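Local coordinates for protein endonuclease V (Bacillus subtilis, PDB 3GA2) that probably repairs deaminated DNA, using magnesium to cut the strand at the second phosphodiester bond 3' to a deoxyinosine, at residues A[213-216]-A[217-221]. The protein carries 1 engineered substitution. Numbering follows the deposited sequence.
Sequences SRLP and IPVRL
Arg220 reaches back from the first turn of its helix to Ser213, an example of how a loop and the helix it leads into can be tied together by side chains a few residues apart. Its CG lies anti to the backbone N (chi1 179°) and the chain stays extended as far as NE, which carries the guanidinium alongside the loop. Ser213 OG sits over one face of that group, 2.7 Å from Arg220 NE and 3.0 Å from Arg220 CZ; the angle is poor for a hydrogen bond, and the approach is polar contact from above the plane. An alanine in place of Arg220 would take away the arm that covers Ser213 and is likely to leave the serine hydroxyl without the guanidinium lying against it.

Nearer the start of the helix, Leu215 brings its CB to 4.1 Å from Arg220 CB. Pro216 is the N-cap residue, and its carbonyl oxygen accepts the helix-opening bond from Arg220 N at 2.9 Å, with an N-H...O angle of 165°. Pro218 suits the first turn, where a backbone N-H would have no preceding turn of helix to bond to, and its CD rests 3.4 Å from Pro216 C. Pro216 and Val219 lie side by side and point the same way, with Pro216 CG 3.6 Å from Val219 CG2, the methyl that stands beside its own backbone N.

Beneath this apolar pair runs the central sheet. Pro216 and Val219 both touch Leu114 of strand 113-116, Leu215 and Pro216 meet Ile143 of strand 140-144, and Pro218 packs on Ile65 of strand 55-66. Val219 also touches Asp116, a predicted magnesium ligand, so the start of helix 217-235 borders the probable metal site of this RNase H-like nuclease.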
loop_
_atom_site.group_PDB
_atom_site.type_symbol
_atom_site.label_atom_id
_atom_site.label_comp_id
_atom_site.label_asym_id
_atom_site.label_seq_id
_atom_site.Cartn_x
_atom_site.Cartn_y
_atom_site.Cartn_z
ATOM N N SER A 213 17.317 -3.760 -1.925
ATOM C CA SER A 213 16.021 -4.374 -2.184
ATOM C C SER A 213 15.264 -3.586 -3.239
ATOM O O SER A 213 15.584 -2.429 -3.518
ATOM C CB SER A 213 15.185 -4.427 -0.908
ATOM O OG SER A 213 15.812 -5.237 0.070
ATOM N N ARG A 214 14.256 -4.211 -3.830
ATOM C CA ARG A 214 13.463 -3.533 -4.847
ATOM C C ARG A 214 12.315 -2.762 -4.201
ATOM O O ARG A 214 11.572 -2.057 -4.881
ATOM C CB ARG A 214 12.906 -4.542 -5.848
ATOM C CG ARG A 214 12.089 -5.648 -5.223
ATOM C CD ARG A 214 11.509 -6.555 -6.293
ATOM N NE ARG A 214 10.707 -7.625 -5.707
ATOM C CZ ARG A 214 9.579 -8.083 -6.235
ATOM N NH1 ARG A 214 9.110 -7.566 -7.366
ATOM N NH2 ARG A 214 8.921 -9.055 -5.628
ATOM N N LEU A 215 12.172 -2.899 -2.888
ATOM C CA LEU A 215 11.118 -2.197 -2.176
ATOM C C LEU A 215 11.674 -0.960 -1.497
ATOM O O LEU A 215 12.753 -1.000 -0.910
ATOM C CB LEU A 215 10.495 -3.090 -1.101
ATOM C CG LEU A 215 9.902 -4.421 -1.550
ATOM C CD1 LEU A 215 9.365 -5.136 -0.324
ATOM C CD2 LEU A 215 8.794 -4.201 -2.574
ATOM N N PRO A 216 10.944 0.161 -1.568
ATOM C CA PRO A 216 11.441 1.378 -0.916
ATOM C C PRO A 216 11.682 1.138 0.571
ATOM O O PRO A 216 10.972 0.355 1.199
ATOM C CB PRO A 216 10.342 2.407 -1.203
ATOM C CG PRO A 216 9.117 1.569 -1.459
ATOM C CD PRO A 216 9.648 0.390 -2.226
ATOM N N ILE A 217 12.690 1.807 1.125
ATOM C CA ILE A 217 13.061 1.642 2.530
ATOM C C ILE A 217 11.909 1.428 3.513
ATOM O O ILE A 217 11.889 0.433 4.226
ATOM C CB ILE A 217 13.927 2.825 3.024
ATOM C CG1 ILE A 217 15.236 2.870 2.233
ATOM C CG2 ILE A 217 14.248 2.665 4.498
ATOM C CD1 ILE A 217 16.047 4.129 2.474
ATOM N N PRO A 218 10.939 2.356 3.567
ATOM C CA PRO A 218 9.804 2.219 4.491
ATOM C C PRO A 218 9.046 0.898 4.347
ATOM O O PRO A 218 8.729 0.247 5.342
ATOM C CB PRO A 218 8.922 3.413 4.135
ATOM C CG PRO A 218 9.903 4.423 3.661
ATOM C CD PRO A 218 10.824 3.603 2.792
ATOM N N VAL A 219 8.756 0.513 3.107
ATOM C CA VAL A 219 8.021 -0.718 2.838
ATOM C C VAL A 219 8.853 -1.959 3.141
ATOM O O VAL A 219 8.332 -2.945 3.654
ATOM C CB VAL A 219 7.537 -0.765 1.370
ATOM C CG1 VAL A 219 6.686 -2.003 1.137
ATOM C CG2 VAL A 219 6.729 0.486 1.052
ATOM N N ARG A 220 10.144 -1.912 2.830
ATOM C CA ARG A 220 11.012 -3.055 3.093
ATOM C C ARG A 220 11.078 -3.311 4.600
ATOM O O ARG A 220 11.072 -4.461 5.042
ATOM C CB ARG A 220 12.420 -2.798 2.554
ATOM C CG ARG A 220 13.394 -3.934 2.816
ATOM C CD ARG A 220 14.834 -3.490 2.628
ATOM N NE ARG A 220 15.751 -4.627 2.686
ATOM C CZ ARG A 220 17.076 -4.529 2.642
ATOM N NH1 ARG A 220 17.652 -3.338 2.542
ATOM N NH2 ARG A 220 17.825 -5.624 2.691
ATOM N N LEU A 221 11.140 -2.239 5.386
ATOM C CA LEU A 221 11.193 -2.380 6.835
ATOM C C LEU A 221 9.877 -2.920 7.394
ATOM O O LEU A 221 9.875 -3.785 8.265
ATOM C CB LEU A 221 11.553 -1.038 7.494
ATOM C CG LEU A 221 13.009 -0.632 7.225
ATOM C CD1 LEU A 221 13.329 0.710 7.858
ATOM C CD2 LEU A 221 13.934 -1.719 7.774
#